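PDB 3AW8: phosphoribosylaminoimidazole carboxylase, ATPase subunit from Thermus thermophilus, which probably catalyses the ATP-dependent carboxylation of 5-aminoimidazole ribonucleotide with bicarbonate to N5-carboxyaminoimidazole ribonucleotide in purine biosynthesis. Local coordinates for residues A301-V315 with L349-L363. Numbering follows the deposited sequence.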
loop_
_atom_site.group_PDB
_atom_site.type_symbol
_atom_site.label_atom_id
_atom_site.label_comp_id
_atom_site.label_asym_id
_atom_site.label_seq_id
_atom_site.Cartn_x
_atom_site.Cartn_y
_atom_site.Cartn_z
ATOM N N ALA A 301 -16.463 -3.064 -1.718
ATOM C CA ALA A 301 -16.977 -4.382 -2.015
ATOM C C ALA A 301 -15.707 -5.204 -2.192
ATOM O O ALA A 301 -14.854 -4.887 -3.030
ATOM C CB ALA A 301 -17.789 -4.368 -3.302
ATOM N N MET A 302 -15.580 -6.248 -1.384
ATOM C CA MET A 302 -14.413 -7.113 -1.415
ATOM C C MET A 302 -14.810 -8.418 -2.095
ATOM O O MET A 302 -15.646 -9.154 -1.570
ATOM C CB MET A 302 -13.966 -7.365 0.038
ATOM C CG MET A 302 -12.551 -7.902 0.254
ATOM S SD MET A 302 -12.292 -9.608 -0.252
ATOM C CE MET A 302 -13.545 -10.459 0.752
ATOM N N VAL A 303 -14.252 -8.711 -3.264
ATOM C CA VAL A 303 -14.604 -9.975 -3.904
ATOM C C VAL A 303 -13.380 -10.887 -3.970
ATOM O O VAL A 303 -12.353 -10.535 -4.547
ATOM C CB VAL A 303 -15.249 -9.785 -5.348
ATOM C CG1 VAL A 303 -16.078 -8.521 -5.393
ATOM C CG2 VAL A 303 -14.193 -9.763 -6.435
ATOM N N ASN A 304 -13.484 -12.055 -3.346
ATOM C CA ASN A 304 -12.387 -13.009 -3.349
ATOM C C ASN A 304 -12.176 -13.635 -4.711
ATOM O O ASN A 304 -13.115 -13.789 -5.492
ATOM C CB ASN A 304 -12.635 -14.140 -2.347
ATOM C CG ASN A 304 -12.163 -13.800 -0.948
ATOM O OD1 ASN A 304 -11.365 -12.882 -0.754
ATOM N ND2 ASN A 304 -12.642 -14.552 0.033
ATOM N N LEU A 305 -10.925 -13.990 -4.981
ATOM C CA LEU A 305 -10.528 -14.652 -6.217
ATOM C C LEU A 305 -10.203 -16.084 -5.792
ATOM O O LEU A 305 -9.144 -16.350 -5.222
ATOM C CB LEU A 305 -9.294 -13.966 -6.813
ATOM C CG LEU A 305 -9.459 -12.938 -7.947
ATOM C CD1 LEU A 305 -10.901 -12.471 -8.096
ATOM C CD2 LEU A 305 -8.536 -11.770 -7.684
ATOM N N ILE A 306 -11.134 -16.999 -6.047
ATOM C CA ILE A 306 -10.974 -18.399 -5.671
ATOM C C ILE A 306 -10.657 -19.296 -6.863
ATOM O O ILE A 306 -11.354 -19.272 -7.869
ATOM C CB ILE A 306 -12.260 -18.937 -4.989
ATOM C CG1 ILE A 306 -12.690 -18.000 -3.856
ATOM C CG2 ILE A 306 -12.026 -20.345 -4.451
ATOM C CD1 ILE A 306 -11.673 -17.878 -2.742
ATOM N N GLY A 307 -9.596 -20.083 -6.728
ATOM C CA GLY A 307 -9.174 -21.021 -7.754
ATOM C C GLY A 307 -9.131 -20.624 -9.222
ATOM O O GLY A 307 -9.157 -21.498 -10.087
ATOM N N GLU A 308 -9.048 -19.335 -9.522
ATOM C CA GLU A 308 -9.011 -18.893 -10.908
ATOM C C GLU A 308 -8.294 -17.549 -10.976
ATOM O O GLU A 308 -8.273 -16.797 -10.003
ATOM C CB GLU A 308 -10.437 -18.738 -11.437
ATOM C CG GLU A 308 -11.096 -17.429 -11.003
ATOM C CD GLU A 308 -12.618 -17.436 -11.100
ATOM O OE1 GLU A 308 -13.167 -17.776 -12.176
ATOM O OE2 GLU A 308 -13.264 -17.084 -10.088
ATOM N N LYS A 309 -7.710 -17.245 -12.128
ATOM C CA LYS A 309 -7.014 -15.976 -12.312
ATOM C C LYS A 309 -7.751 -15.128 -13.355
ATOM O O LYS A 309 -7.638 -15.357 -14.553
ATOM C CB LYS A 309 -5.577 -16.241 -12.753
ATOM C CG LYS A 309 -4.717 -14.997 -12.871
ATOM C CD LYS A 309 -3.273 -15.379 -13.136
ATOM C CE LYS A 309 -2.380 -14.168 -13.215
ATOM N NZ LYS A 309 -0.949 -14.584 -13.317
ATOM N N PRO A 310 -8.518 -14.131 -12.907
ATOM C CA PRO A 310 -9.250 -13.290 -13.855
ATOM C C PRO A 310 -8.278 -12.560 -14.759
ATOM O O PRO A 310 -7.092 -12.482 -14.455
ATOM C CB PRO A 310 -9.992 -12.324 -12.945
ATOM C CG PRO A 310 -8.982 -12.103 -11.845
ATOM C CD PRO A 310 -8.518 -13.526 -11.562
ATOM N N PRO A 311 -8.760 -12.040 -15.901
ATOM C CA PRO A 311 -7.898 -11.300 -16.840
ATOM C C PRO A 311 -7.599 -9.897 -16.275
ATOM O O PRO A 311 -8.476 -9.033 -16.244
ATOM C CB PRO A 311 -8.737 -11.263 -18.118
ATOM C CG PRO A 311 -10.154 -11.286 -17.592
ATOM C CD PRO A 311 -10.078 -12.322 -16.502
ATOM N N PHE A 312 -6.361 -9.681 -15.833
ATOM C CA PHE A 312 -5.969 -8.405 -15.222
ATOM C C PHE A 312 -6.380 -7.151 -15.962
ATOM O O PHE A 312 -6.865 -6.201 -15.353
ATOM C CB PHE A 312 -4.456 -8.354 -14.971
ATOM C CG PHE A 312 -3.996 -9.227 -13.839
ATOM C CD1 PHE A 312 -2.681 -9.161 -13.392
ATOM C CD2 PHE A 312 -4.867 -10.132 -13.234
ATOM C CE1 PHE A 312 -2.239 -9.987 -12.359
ATOM C CE2 PHE A 312 -4.438 -10.959 -12.205
ATOM C CZ PHE A 312 -3.122 -10.888 -11.766
ATOM N N ALA A 313 -6.176 -7.133 -17.271
ATOM C CA ALA A 313 -6.548 -5.961 -18.052
ATOM C C ALA A 313 -8.037 -5.691 -17.885
ATOM O O ALA A 313 -8.463 -4.545 -17.785
ATOM C CB ALA A 313 -6.213 -6.177 -19.517
ATOM N N GLU A 314 -8.825 -6.754 -17.819
ATOM C CA GLU A 314 -10.264 -6.604 -17.682
ATOM C C GLU A 314 -10.736 -6.082 -16.327
ATOM O O GLU A 314 -11.724 -5.348 -16.259
ATOM C CB GLU A 314 -10.964 -7.924 -17.999
ATOM C CG GLU A 314 -12.249 -7.722 -18.777
ATOM C CD GLU A 314 -12.005 -7.065 -20.131
ATOM O OE1 GLU A 314 -12.965 -6.509 -20.709
ATOM O OE2 GLU A 314 -10.856 -7.113 -20.622
ATOM N N VAL A 315 -10.052 -6.453 -15.248
ATOM C CA VAL A 315 -10.458 -5.960 -13.936
ATOM C C VAL A 315 -9.913 -4.544 -13.747
ATOM O O VAL A 315 -10.539 -3.709 -13.098
ATOM C CB VAL A 315 -9.990 -6.920 -12.770
ATOM C CG1 VAL A 315 -9.223 -8.103 -13.336
ATOM C CG2 VAL A 315 -9.149 -6.168 -11.736
ATOM N N LEU A 349 -20.956 1.995 -6.757
ATOM C CA LEU A 349 -20.433 0.745 -6.225
ATOM C C LEU A 349 -21.166 -0.422 -6.864
ATOM O O LEU A 349 -20.552 -1.338 -7.421
ATOM C CB LEU A 349 -20.626 0.695 -4.704
ATOM C CG LEU A 349 -19.904 -0.404 -3.911
ATOM C CD1 LEU A 349 -20.093 -0.153 -2.428
ATOM C CD2 LEU A 349 -20.435 -1.781 -4.282
ATOM N N GLU A 350 -22.487 -0.371 -6.784
ATOM C CA GLU A 350 -23.328 -1.424 -7.326
ATOM C C GLU A 350 -23.154 -1.602 -8.834
ATOM O O GLU A 350 -23.424 -2.674 -9.374
ATOM C CB GLU A 350 -24.787 -1.122 -6.971
ATOM C CG GLU A 350 -25.760 -2.288 -7.142
ATOM C CD GLU A 350 -26.776 -2.369 -6.000
ATOM O OE1 GLU A 350 -27.228 -1.299 -5.527
ATOM O OE2 GLU A 350 -27.128 -3.501 -5.581
ATOM N N GLU A 351 -22.678 -0.562 -9.511
ATOM C CA GLU A 351 -22.487 -0.617 -10.955
ATOM C C GLU A 351 -21.158 -1.274 -11.307
ATOM O O GLU A 351 -21.053 -2.012 -12.291
ATOM C CB GLU A 351 -22.554 0.798 -11.529
ATOM C CG GLU A 351 -23.027 0.879 -12.980
ATOM C CD GLU A 351 -23.779 2.180 -13.275
ATOM O OE1 GLU A 351 -23.194 3.272 -13.091
ATOM O OE2 GLU A 351 -24.961 2.108 -13.688
ATOM N N GLY A 352 -20.138 -1.001 -10.497
ATOM C CA GLY A 352 -18.834 -1.597 -10.730
ATOM C C GLY A 352 -18.871 -3.072 -10.371
ATOM O O GLY A 352 -18.295 -3.916 -11.066
ATOM N N LEU A 353 -19.560 -3.379 -9.276
ATOM C CA LEU A 353 -19.699 -4.754 -8.817
ATOM C C LEU A 353 -20.315 -5.597 -9.938
ATOM O O LEU A 353 -19.997 -6.784 -10.092
ATOM C CB LEU A 353 -20.589 -4.796 -7.575
ATOM C CG LEU A 353 -20.047 -5.524 -6.341
ATOM C CD1 LEU A 353 -21.029 -5.356 -5.190
ATOM C CD2 LEU A 353 -19.825 -6.998 -6.650
ATOM N N ALA A 354 -21.191 -4.970 -10.723
ATOM C CA ALA A 354 -21.845 -5.637 -11.845
ATOM C C ALA A 354 -20.794 -6.013 -12.891
ATOM O O ALA A 354 -20.819 -7.109 -13.458
ATOM C CB ALA A 354 -22.885 -4.715 -12.456
ATOM N N ARG A 355 -19.871 -5.088 -13.134
ATOM C CA ARG A 355 -18.792 -5.284 -14.096
ATOM C C ARG A 355 -17.854 -6.410 -13.685
ATOM O O ARG A 355 -17.442 -7.225 -14.514
ATOM C CB ARG A 355 -17.986 -3.999 -14.234
ATOM C CG ARG A 355 -18.687 -2.918 -15.003
ATOM C CD ARG A 355 -18.459 -3.102 -16.485
ATOM N NE ARG A 355 -17.097 -2.756 -16.901
ATOM C CZ ARG A 355 -16.505 -1.584 -16.659
ATOM N NH1 ARG A 355 -17.147 -0.636 -15.986
ATOM N NH2 ARG A 355 -15.281 -1.344 -17.121
ATOM N N LEU A 356 -17.511 -6.444 -12.401
ATOM C CA LEU A 356 -16.612 -7.464 -11.884
ATOM C C LEU A 356 -17.258 -8.850 -11.761
ATOM O O LEU A 356 -16.592 -9.863 -11.981
ATOM C CB LEU A 356 -16.047 -7.019 -10.527
ATOM C CG LEU A 356 -15.156 -5.770 -10.551
ATOM C CD1 LEU A 356 -14.853 -5.322 -9.139
ATOM C CD2 LEU A 356 -13.881 -6.053 -11.318
ATOM N N SER A 357 -18.545 -8.908 -11.429
ATOM C CA SER A 357 -19.205 -10.205 -11.292
ATOM C C SER A 357 -19.127 -11.025 -12.576
ATOM O O SER A 357 -19.232 -12.252 -12.544
ATOM C CB SER A 357 -20.666 -10.030 -10.888
ATOM O OG SER A 357 -21.381 -9.336 -11.888
ATOM N N ARG A 358 -18.936 -10.350 -13.703
ATOM C CA ARG A 358 -18.848 -11.032 -14.991
ATOM C C ARG A 358 -17.449 -11.590 -15.195
ATOM O O ARG A 358 -17.186 -12.307 -16.167
ATOM C CB ARG A 358 -19.176 -10.062 -16.130
ATOM C CG ARG A 358 -20.522 -9.373 -15.991
ATOM C CD ARG A 358 -20.702 -8.295 -17.047
ATOM N NE ARG A 358 -21.887 -7.478 -16.795
ATOM C CZ ARG A 358 -22.066 -6.255 -17.286
ATOM N NH1 ARG A 358 -21.140 -5.702 -18.063
ATOM N NH2 ARG A 358 -23.163 -5.571 -16.980
ATOM N N LEU A 359 -16.552 -11.261 -14.269
ATOM C CA LEU A 359 -15.170 -11.712 -14.347
ATOM C C LEU A 359 -14.842 -12.816 -13.346
ATOM O O LEU A 359 -13.855 -13.534 -13.507
ATOM C CB LEU A 359 -14.237 -10.522 -14.134
ATOM C CG LEU A 359 -14.342 -9.406 -15.178
ATOM C CD1 LEU A 359 -13.514 -8.201 -14.747
ATOM C CD2 LEU A 359 -13.868 -9.935 -16.528
ATOM N N VAL A 360 -15.683 -12.960 -12.326
ATOM C CA VAL A 360 -15.476 -13.962 -11.283
ATOM C C VAL A 360 -16.620 -14.962 -11.205
ATOM O O VAL A 360 -17.789 -14.575 -11.196
ATOM C CB VAL A 360 -15.351 -13.292 -9.905
ATOM C CG1 VAL A 360 -15.173 -14.339 -8.838
ATOM C CG2 VAL A 360 -14.190 -12.324 -9.904
ATOM N N SER A 361 -16.282 -16.247 -11.131
ATOM C CA SER A 361 -17.296 -17.294 -11.038
ATOM C C SER A 361 -17.724 -17.498 -9.584
ATOM O O SER A 361 -17.170 -16.883 -8.677
ATOM C CB SER A 361 -16.761 -18.609 -11.611
ATOM O OG SER A 361 -15.703 -19.120 -10.822
ATOM N N GLU A 362 -18.710 -18.362 -9.373
ATOM C CA GLU A 362 -19.229 -18.654 -8.040
ATOM C C GLU A 362 -19.391 -17.432 -7.144
ATOM O O GLU A 362 -19.170 -17.518 -5.939
ATOM C CB GLU A 362 -18.337 -19.661 -7.319
ATOM C CG GLU A 362 -18.264 -21.030 -7.954
ATOM C CD GLU A 362 -17.342 -21.961 -7.181
ATOM O OE1 GLU A 362 -16.154 -21.601 -6.989
ATOM O OE2 GLU A 362 -17.801 -23.051 -6.760
ATOM N N LEU A 363 -19.761 -16.294 -7.722
ATOM C CA LEU A 363 -19.968 -15.093 -6.921
ATOM C C LEU A 363 -21.474 -14.867 -6.768
ATOM O O LEU A 363 -22.159 -14.492 -7.724
ATOM C CB LEU A 363 -19.305 -13.882 -7.583
ATOM C CG LEU A 363 -19.461 -12.541 -6.855
ATOM C CD1 LEU A 363 -18.954 -12.656 -5.432
ATOM C CD2 LEU A 363 -18.696 -11.461 -7.596
#
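A301 sets its methyl group against two leucines one helical turn apart: its CB lies 3.8 Å from CD2 of L349 and 3.9 Å from CD1 of L353. Two residues on, V303 faces the same way, with CG1 against L353 CD2, CG2 against V360 and CB near L363. Strand 301-306 and helix 349-357 run almost parallel here, 11° between their axes, and with A301 and V303 both pointing toward it the helix packs on one face of the sheet in which the strand pairs with 207-213 and 335-343. L305 crosses V360 at about a right angle, and L305 CD1 lies 3.8 Å from V360 CG2. Past the turn at G307, E308 reaches over the end of this apolar layer. Its carboxylate takes a hydrogen bond from S361 OG to OE1 (3.2 Å), on the syn side but 34° out of the plane, and a weak one from S361 N to OE2 (3.3 Å). OE2 also lies against V360 CG1. A leucine in place of E308 would probably leave the hydroxyl and amide of S361 without their carboxylate, and S361 less fixed in place. Farther along, P311 CG and E314 CG both touch L359 CD2, the latter at 3.5 Å. With CG anti to the carbonyl carbon (chi1 -62°), L359 also brings CD1 to V315, and L356 CD2 packs on V315 CB. Parts of the C-terminal region are thus joined mainly by aliphatic packing, helix 346-357 and its following segment against 301-306 and 308-315, with a polar link of one hydroxyl bond and one weak amide bond a few residues beyond the helix.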